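Local coordinates for terminal oxygenase component of carbazole 1,9a-dioxygenase (Sphingomonas, PDB 3GKQ), which probably catalyses the angular dioxygenation of carbazole, using a Rieske [2Fe-2S] cluster to feed electrons to a mononuclear non-haem iron, at residues His186-Lys191 / Pro248-His253; Asn180-Gly185 / Ile261-Trp266; Ser193-Gly198 / Asp274-Pro279. All coordinates share one frame; numbering follows the deposited sequence.

Interaction 1: residues His186-Lys191 / Pro248-His253; sequences HVFIHK and PAIQGH. With FE2 (Fe (II) ion), chain G.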
loop_
_atom_site.group_PDB
_atom_site.type_symbol
_atom_site.label_atom_id
_atom_site.label_comp_id
_atom_site.label_asym_id
_atom_site.label_seq_id
_atom_site.Cartn_x
_atom_site.Cartn_y
_atom_site.Cartn_z
ATOM N N HIS A 186 -10.199 30.830 7.354
ATOM C CA HIS A 186 -10.792 29.658 6.737
ATOM C C HIS A 186 -12.303 29.696 6.562
ATOM O O HIS A 186 -12.844 28.865 5.845
ATOM C CB HIS A 186 -10.350 28.365 7.467
ATOM C CG HIS A 186 -11.331 27.834 8.474
ATOM N ND1 HIS A 186 -11.346 28.244 9.789
ATOM C CD2 HIS A 186 -12.275 26.863 8.374
ATOM C CE1 HIS A 186 -12.251 27.545 10.457
ATOM N NE2 HIS A 186 -12.829 26.698 9.622
ATOM N N VAL A 187 -12.985 30.661 7.179
ATOM C CA VAL A 187 -14.442 30.734 7.047
ATOM C C VAL A 187 -14.891 30.781 5.580
ATOM O O VAL A 187 -16.047 30.501 5.269
ATOM C CB VAL A 187 -15.040 31.957 7.808
ATOM C CG1 VAL A 187 -14.805 31.800 9.303
ATOM C CG2 VAL A 187 -14.431 33.248 7.310
ATOM N N PHE A 188 -13.965 31.125 4.689
ATOM C CA PHE A 188 -14.237 31.188 3.254
ATOM C C PHE A 188 -14.779 29.841 2.761
ATOM O O PHE A 188 -15.669 29.794 1.904
ATOM C CB PHE A 188 -12.945 31.538 2.502
ATOM C CG PHE A 188 -13.134 31.786 1.026
ATOM C CD1 PHE A 188 -13.701 32.974 0.570
ATOM C CD2 PHE A 188 -12.718 30.841 0.089
ATOM C CE1 PHE A 188 -13.852 33.220 -0.803
ATOM C CE2 PHE A 188 -12.866 31.074 -1.286
ATOM C CZ PHE A 188 -13.433 32.270 -1.731
ATOM N N ILE A 189 -14.249 28.745 3.306
ATOM C CA ILE A 189 -14.691 27.409 2.898
ATOM C C ILE A 189 -16.109 27.101 3.352
ATOM O O ILE A 189 -16.735 26.171 2.847
ATOM C CB ILE A 189 -13.795 26.277 3.473
ATOM C CG1 ILE A 189 -13.835 26.310 5.001
ATOM C CG2 ILE A 189 -12.381 26.415 2.963
ATOM C CD1 ILE A 189 -13.279 25.051 5.651
ATOM N N HIS A 190 -16.604 27.868 4.317
ATOM C CA HIS A 190 -17.947 27.652 4.843
ATOM C C HIS A 190 -19.013 28.570 4.219
ATOM O O HIS A 190 -20.173 28.534 4.629
ATOM C CB HIS A 190 -17.947 27.859 6.364
ATOM C CG HIS A 190 -17.075 26.900 7.118
ATOM N ND1 HIS A 190 -17.256 25.535 7.070
ATOM C CD2 HIS A 190 -16.052 27.114 7.981
ATOM C CE1 HIS A 190 -16.385 24.949 7.874
ATOM N NE2 HIS A 190 -15.644 25.884 8.439
ATOM N N LYS A 191 -18.632 29.371 3.228
ATOM C CA LYS A 191 -19.575 30.311 2.610
ATOM C C LYS A 191 -20.842 29.724 1.992
ATOM O O LYS A 191 -21.804 30.455 1.758
ATOM C CB LYS A 191 -18.852 31.192 1.576
ATOM C CG LYS A 191 -18.316 30.472 0.345
ATOM C CD LYS A 191 -17.349 31.386 -0.417
ATOM C CE LYS A 191 -16.755 30.694 -1.635
ATOM N NZ LYS A 191 -15.998 29.458 -1.259
ATOM N N PRO A 248 -16.565 43.632 -9.112
ATOM C CA PRO A 248 -17.412 42.845 -8.205
ATOM C C PRO A 248 -17.139 41.360 -8.409
ATOM O O PRO A 248 -17.154 40.875 -9.542
ATOM C CB PRO A 248 -18.829 43.217 -8.643
ATOM C CG PRO A 248 -18.670 44.610 -9.174
ATOM C CD PRO A 248 -17.389 44.505 -9.967
ATOM N N ALA A 249 -16.900 40.632 -7.326
ATOM C CA ALA A 249 -16.620 39.213 -7.462
ATOM C C ALA A 249 -17.452 38.314 -6.564
ATOM O O ALA A 249 -18.122 37.401 -7.046
ATOM C CB ALA A 249 -15.134 38.954 -7.224
ATOM N N ILE A 250 -17.430 38.578 -5.262
ATOM C CA ILE A 250 -18.167 37.729 -4.341
ATOM C C ILE A 250 -18.639 38.464 -3.083
ATOM O O ILE A 250 -18.097 39.507 -2.718
ATOM C CB ILE A 250 -17.286 36.513 -3.946
ATOM C CG1 ILE A 250 -18.108 35.479 -3.174
ATOM C CG2 ILE A 250 -16.105 36.987 -3.125
ATOM C CD1 ILE A 250 -17.373 34.155 -2.974
ATOM N N GLN A 251 -19.650 37.905 -2.428
ATOM C CA GLN A 251 -20.212 38.490 -1.217
ATOM C C GLN A 251 -20.304 37.448 -0.111
ATOM O O GLN A 251 -20.453 36.258 -0.380
ATOM C CB GLN A 251 -21.627 39.018 -1.485
ATOM C CG GLN A 251 -21.743 40.025 -2.616
ATOM C CD GLN A 251 -23.193 40.334 -2.950
ATOM O OE1 GLN A 251 -23.958 39.442 -3.315
ATOM N NE2 GLN A 251 -23.577 41.600 -2.821
ATOM N N GLY A 252 -20.242 37.911 1.131
ATOM C CA GLY A 252 -20.356 37.016 2.266
ATOM C C GLY A 252 -21.817 36.725 2.572
ATOM O O GLY A 252 -22.673 36.759 1.677
ATOM N N HIS A 253 -22.110 36.445 3.839
ATOM C CA HIS A 253 -23.471 36.126 4.255
ATOM C C HIS A 253 -23.865 36.849 5.540
ATOM O O HIS A 253 -23.594 36.372 6.645
ATOM C CB HIS A 253 -23.603 34.608 4.439
ATOM C CG HIS A 253 -24.983 34.149 4.800
ATOM N ND1 HIS A 253 -25.544 34.369 6.041
ATOM C CD2 HIS A 253 -25.911 33.470 4.082
ATOM C CE1 HIS A 253 -26.756 33.842 6.073
ATOM N NE2 HIS A 253 -27.003 33.292 4.897
HETATM FE FE FE2 G . -14.018 25.491 9.954
HETATM O O HOH W 1 -14.793 26.476 11.548
HETATM O O HOH W 2 -12.516 24.742 11.625
#
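I250, which with A249 faces A242 in a classic beta bulge of strand 247-251, meets the 186-191 segment through its CD1 methyl, which lies 3.8 Å from CE of K191 and 4.2 Å from CE1 of the F188 ring. A chi1 of -170° turns its CG1 away from the backbone N, and the chain stays extended, carrying CD1 across the lysine methylenes at about a right angle. Beyond the strand, G252 comes nearest to K191 in the backbone, and H253 turns to D197, to which its NE2 is hydrogen-bonded.

The lysine chain bends only at its end, where NZ lies above one face of the F188 ring, toward its rim, and donates to F188 O (3.2 Å) from above the carbonyl plane; K191 N reaches that oxygen from the opposite face. NZ is also salt-bridged to E84 of the second subunit, so the apolar contact lies beside a subunit boundary. On the 3-10 turn itself, H186 NE2 and H190 NE2 bind the iron, H190 NE2 at 2.3 Å, with two waters and D334 also bound: the two-histidine, one-carboxylate facial triad of Rieske non-haem iron oxygenases.

Interaction 2: residues Asn180-Gly185 / Ile261-Trp266; sequences NGFDAG and ISISVW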
loop_
_atom_site.group_PDB
_atom_site.type_symbol
_atom_site.label_atom_id
_atom_site.label_comp_id
_atom_site.label_asym_id
_atom_site.label_seq_id
_atom_site.Cartn_x
_atom_site.Cartn_y
_atom_site.Cartn_z
ATOM N N ASN A 180 -6.405 23.797 10.972
ATOM C CA ASN A 180 -7.675 24.180 10.346
ATOM C C ASN A 180 -8.658 24.777 11.361
ATOM O O ASN A 180 -9.314 25.781 11.087
ATOM C CB ASN A 180 -8.295 22.954 9.656
ATOM C CG ASN A 180 -9.746 23.173 9.233
ATOM O OD1 ASN A 180 -10.658 22.525 9.753
ATOM N ND2 ASN A 180 -9.961 24.069 8.280
ATOM N N GLY A 181 -8.750 24.163 12.536
ATOM C CA GLY A 181 -9.662 24.658 13.554
ATOM C C GLY A 181 -9.388 26.073 14.051
ATOM O O GLY A 181 -10.307 26.882 14.167
ATOM N N PHE A 182 -8.123 26.374 14.337
ATOM C CA PHE A 182 -7.734 27.687 14.845
ATOM C C PHE A 182 -7.278 28.669 13.757
ATOM O O PHE A 182 -6.438 29.531 13.999
ATOM C CB PHE A 182 -6.625 27.510 15.888
ATOM C CG PHE A 182 -6.388 28.722 16.739
ATOM C CD1 PHE A 182 -7.425 29.282 17.478
ATOM C CD2 PHE A 182 -5.120 29.288 16.827
ATOM C CE1 PHE A 182 -7.202 30.386 18.295
ATOM C CE2 PHE A 182 -4.887 30.392 17.644
ATOM C CZ PHE A 182 -5.929 30.941 18.377
ATOM N N ASP A 183 -7.853 28.543 12.568
ATOM C CA ASP A 183 -7.524 29.408 11.432
ATOM C C ASP A 183 -8.682 30.401 11.209
ATOM O O ASP A 183 -9.817 29.983 10.996
ATOM C CB ASP A 183 -7.341 28.527 10.192
ATOM C CG ASP A 183 -6.888 29.304 8.978
ATOM O OD1 ASP A 183 -7.238 30.497 8.860
ATOM O OD2 ASP A 183 -6.193 28.708 8.128
ATOM N N ALA A 184 -8.398 31.705 11.230
ATOM C CA ALA A 184 -9.446 32.729 11.058
ATOM C C ALA A 184 -9.896 33.032 9.624
ATOM O O ALA A 184 -11.038 33.452 9.395
ATOM C CB ALA A 184 -9.019 34.023 11.727
ATOM N N GLY A 185 -9.010 32.840 8.658
ATOM C CA GLY A 185 -9.386 33.115 7.286
ATOM C C GLY A 185 -10.047 31.928 6.622
ATOM O O GLY A 185 -10.445 32.004 5.455
ATOM N N ILE A 261 -17.504 34.542 18.303
ATOM C CA ILE A 261 -17.067 35.830 18.821
ATOM C C ILE A 261 -15.725 35.639 19.517
ATOM O O ILE A 261 -14.852 36.505 19.462
ATOM C CB ILE A 261 -18.100 36.388 19.825
ATOM C CG1 ILE A 261 -19.374 36.795 19.075
ATOM C CG2 ILE A 261 -17.513 37.565 20.594
ATOM C CD1 ILE A 261 -20.506 37.238 19.975
ATOM N N SER A 262 -15.569 34.492 20.166
ATOM C CA SER A 262 -14.339 34.169 20.872
ATOM C C SER A 262 -13.861 32.767 20.527
ATOM O O SER A 262 -14.492 31.774 20.907
ATOM C CB SER A 262 -14.552 34.268 22.380
ATOM O OG SER A 262 -13.424 33.765 23.075
ATOM N N ILE A 263 -12.748 32.692 19.803
ATOM C CA ILE A 263 -12.169 31.411 19.419
ATOM C C ILE A 263 -10.837 31.251 20.141
ATOM O O ILE A 263 -10.079 32.212 20.287
ATOM C CB ILE A 263 -11.925 31.337 17.900
ATOM C CG1 ILE A 263 -13.218 31.660 17.150
ATOM C CG2 ILE A 263 -11.441 29.945 17.518
ATOM C CD1 ILE A 263 -13.079 31.605 15.647
ATOM N N SER A 264 -10.556 30.037 20.602
ATOM C CA SER A 264 -9.310 29.773 21.308
ATOM C C SER A 264 -8.900 28.310 21.177
ATOM O O SER A 264 -9.745 27.434 21.008
ATOM C CB SER A 264 -9.455 30.143 22.788
ATOM O OG SER A 264 -10.547 29.461 23.384
ATOM N N VAL A 265 -7.598 28.052 21.249
ATOM C CA VAL A 265 -7.083 26.692 21.147
ATOM C C VAL A 265 -6.246 26.418 22.389
ATOM O O VAL A 265 -5.530 27.297 22.865
ATOM C CB VAL A 265 -6.228 26.499 19.863
ATOM C CG1 VAL A 265 -4.989 27.397 19.904
ATOM C CG2 VAL A 265 -5.829 25.035 19.720
ATOM N N TRP A 266 -6.337 25.199 22.913
ATOM C CA TRP A 266 -5.616 24.842 24.132
ATOM C C TRP A 266 -4.870 23.514 24.048
ATOM O O TRP A 266 -5.297 22.598 23.343
ATOM C CB TRP A 266 -6.606 24.766 25.300
ATOM C CG TRP A 266 -7.538 25.928 25.342
ATOM C CD1 TRP A 266 -8.638 26.129 24.555
ATOM C CD2 TRP A 266 -7.391 27.108 26.137
ATOM N NE1 TRP A 266 -9.177 27.367 24.804
ATOM C CE2 TRP A 266 -8.432 27.990 25.770
ATOM C CE3 TRP A 266 -6.475 27.509 27.119
ATOM C CZ2 TRP A 266 -8.583 29.253 26.353
ATOM C CZ3 TRP A 266 -6.625 28.770 27.699
ATOM C CH2 TRP A 266 -7.672 29.625 27.311
#
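F182 lays its ring against V265 and I263 of strand 262-266, part of the long antiparallel sheet in the catalytic domain, whose family belongs to the Bet v 1-like clan. F182 is the first residue to leave helical geometry after helix 174-181, so the contact seats a helix end on a sheet.

Apolar packing carries it. V265 CG1 stands over the centre of one ring face, a CH-pi contact 3.6 Å from the centroid and 10° off the ring normal. With F182 CG anti to the backbone N (chi1 -165°), the ring reaches the strand, and the side chains of F182 and V265 cross at about a right angle. I263 adds its CG2 methyl, 4.1 Å from F182 CD1, while I263 O lies at the ring edge near its plane. L271 of the neighbouring strand and W366 of helix 361-373 also pack on the F182 side chain. Were F182 replaced by an alanine, V265 CG1 would probably lose the aromatic face it rests on, with a gap opened between helix end and sheet.

The polar bonds do not join the two segments: some are local, others lead outward. D183 OD1 accepts from G185 N at 2.9 Å, closing an Asx turn, while its OD2 is hydrogen-bonded to H96 of the second subunit, a ligand of that subunit's Rieske cluster. D183 O accepts from ND1 of the iron ligand H186, so this turn spans the two redox centres. On the strand, W266 NE1 donates to S264 OG at 2.9 Å, with the oxygen tilted 21° from the indole plane.

Interaction 3: residues Ser193-Gly198 / Asp274-Pro279; sequences SILLDG and DPFPDP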
loop_
_atom_site.group_PDB
_atom_site.type_symbol
_atom_site.label_atom_id
_atom_site.label_comp_id
_atom_site.label_asym_id
_atom_site.label_seq_id
_atom_site.Cartn_x
_atom_site.Cartn_y
_atom_site.Cartn_z
ATOM N N SER A 193 -22.376 26.887 3.391
ATOM C CA SER A 193 -22.975 26.021 4.404
ATOM C C SER A 193 -24.474 26.240 4.602
ATOM O O SER A 193 -24.945 27.375 4.627
ATOM C CB SER A 193 -22.255 26.212 5.739
ATOM O OG SER A 193 -22.847 25.419 6.750
ATOM N N ILE A 194 -25.211 25.144 4.754
ATOM C CA ILE A 194 -26.654 25.207 4.970
ATOM C C ILE A 194 -26.971 25.851 6.316
ATOM O O ILE A 194 -28.096 26.289 6.555
ATOM C CB ILE A 194 -27.297 23.802 4.941
ATOM C CG1 ILE A 194 -26.607 22.888 5.958
ATOM C CG2 ILE A 194 -27.205 23.214 3.539
ATOM C CD1 ILE A 194 -27.258 21.522 6.104
ATOM N N LEU A 195 -25.977 25.909 7.196
ATOM C CA LEU A 195 -26.173 26.507 8.511
ATOM C C LEU A 195 -26.426 28.011 8.438
ATOM O O LEU A 195 -27.107 28.571 9.300
ATOM C CB LEU A 195 -24.954 26.262 9.402
ATOM C CG LEU A 195 -24.954 27.030 10.728
ATOM C CD1 LEU A 195 -26.065 26.486 11.631
ATOM C CD2 LEU A 195 -23.597 26.900 11.412
ATOM N N LEU A 196 -25.867 28.658 7.418
ATOM C CA LEU A 196 -25.998 30.102 7.252
ATOM C C LEU A 196 -27.452 30.564 7.146
ATOM O O LEU A 196 -27.925 31.315 7.998
ATOM C CB LEU A 196 -25.193 30.552 6.030
ATOM C CG LEU A 196 -23.734 30.069 6.044
ATOM C CD1 LEU A 196 -22.971 30.693 4.882
ATOM C CD2 LEU A 196 -23.073 30.442 7.373
ATOM N N ASP A 197 -28.155 30.128 6.108
ATOM C CA ASP A 197 -29.558 30.500 5.958
ATOM C C ASP A 197 -30.348 29.750 7.025
ATOM O O ASP A 197 -31.290 30.286 7.608
ATOM C CB ASP A 197 -30.088 30.116 4.574
ATOM C CG ASP A 197 -29.608 31.048 3.481
ATOM O OD1 ASP A 197 -28.963 32.071 3.792
ATOM O OD2 ASP A 197 -29.884 30.760 2.300
ATOM N N GLY A 198 -29.935 28.511 7.279
ATOM C CA GLY A 198 -30.602 27.674 8.260
ATOM C C GLY A 198 -30.695 28.237 9.666
ATOM O O GLY A 198 -31.555 27.821 10.438
ATOM N N ASP A 274 -16.847 30.126 20.754
ATOM C CA ASP A 274 -17.941 30.648 21.557
ATOM C C ASP A 274 -18.479 32.005 21.102
ATOM O O ASP A 274 -17.733 32.983 21.018
ATOM C CB ASP A 274 -17.466 30.728 23.006
ATOM C CG ASP A 274 -18.598 30.924 23.982
ATOM O OD1 ASP A 274 -19.703 30.399 23.728
ATOM O OD2 ASP A 274 -18.370 31.587 25.017
ATOM N N PRO A 275 -19.783 32.074 20.778
ATOM C CA PRO A 275 -20.744 30.965 20.793
ATOM C C PRO A 275 -20.831 30.349 19.399
ATOM O O PRO A 275 -20.500 31.002 18.412
ATOM C CB PRO A 275 -22.042 31.653 21.194
ATOM C CG PRO A 275 -21.939 32.948 20.440
ATOM C CD PRO A 275 -20.490 33.368 20.676
ATOM N N PHE A 276 -21.278 29.102 19.314
ATOM C CA PHE A 276 -21.384 28.431 18.022
ATOM C C PHE A 276 -21.951 27.035 18.233
ATOM O O PHE A 276 -21.658 26.389 19.241
ATOM C CB PHE A 276 -19.994 28.353 17.369
ATOM C CG PHE A 276 -20.026 27.980 15.917
ATOM C CD1 PHE A 276 -20.078 26.644 15.526
ATOM C CD2 PHE A 276 -20.078 28.968 14.937
ATOM C CE1 PHE A 276 -20.181 26.301 14.183
ATOM C CE2 PHE A 276 -20.182 28.633 13.584
ATOM C CZ PHE A 276 -20.238 27.301 13.208
ATOM N N PRO A 277 -22.774 26.543 17.292
ATOM C CA PRO A 277 -23.233 27.162 16.041
ATOM C C PRO A 277 -24.438 28.089 16.239
ATOM O O PRO A 277 -25.132 28.441 15.284
ATOM C CB PRO A 277 -23.586 25.957 15.186
ATOM C CG PRO A 277 -24.203 25.040 16.202
ATOM C CD PRO A 277 -23.249 25.148 17.380
ATOM N N ASP A 278 -24.680 28.470 17.487
ATOM C CA ASP A 278 -25.794 29.346 17.823
ATOM C C ASP A 278 -25.408 30.139 19.058
ATOM O O ASP A 278 -24.594 29.685 19.865
ATOM C CB ASP A 278 -27.058 28.516 18.091
ATOM C CG ASP A 278 -28.285 29.381 18.349
ATOM O OD1 ASP A 278 -28.468 29.845 19.497
ATOM O OD2 ASP A 278 -29.057 29.605 17.393
ATOM N N PRO A 279 -25.969 31.348 19.216
ATOM C CA PRO A 279 -25.654 32.180 20.380
ATOM C C PRO A 279 -25.899 31.474 21.715
ATOM O O PRO A 279 -25.366 31.883 22.745
ATOM C CB PRO A 279 -26.564 33.392 20.184
ATOM C CG PRO A 279 -26.604 33.527 18.695
ATOM C CD PRO A 279 -26.794 32.092 18.246
#
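L195 overlaps F276 and P277 with a single methyl, CD2, which lies 3.8 Å from F276 CZ and 3.9 Å from P277 CB. The leucine belongs to the short helix 194-198, and its partners to the loop that joins strands 270-274 and 282-289 of the catalytic domain's antiparallel sheet. The contact therefore pins a helix to a connection between neighbouring strands.

The CB of L195 points toward the loop, and a chi1 of 171° swings CG to the far side from the backbone N, which lets CD2 make the contacts. This methyl approaches the far end of the phenylalanine ring obliquely, while the leucine and proline side chains cross at about a right angle. P277 in turn packs on the aromatic ring: its CB stands 3.5 Å above one face of F276, offset toward the rim. The peptide bonds before P275 and P277 are both cis, so F276 lies between two cis peptide bonds, the second of them its own link to P277.

F330 touches L195 and meets the F276 ring, and L325 of helix 308-328 also packs on the leucine. The F276 side chain lies about 7 Å from the mononuclear iron, which places this residue near the iron site. D278 OD2 is salt-bridged to K257 and also accepts from N199, just beyond the helix.

The helix start is fixed by its N-cap: S193 OG, which is also hydrogen-bonded to G329 O, accepts from L195 N at 3.2 Å with an N-H...O angle of 159°.

The three contacts illustrate how one short piece of chain can be anchored at several points around a metal. Residues 180-198, from the end of helix 174-181 through the iron-binding turn to helix 194-198, supply the first segments of interactions 2, 1 and 3 in that order; the second segments follow as 1, 2, 3. Interactions 1 and 2 have centres about 18 Å apart, and interaction 3 lies about 15 Å from each. Interaction 2 packs on the large antiparallel sheet, where S262 pairs with D274; interaction 3 lies on a loop leaving it, and interaction 1 uses a separate small sheet. Interactions 1 and 2 also touch the second subunit, linking the iron site to the trimer.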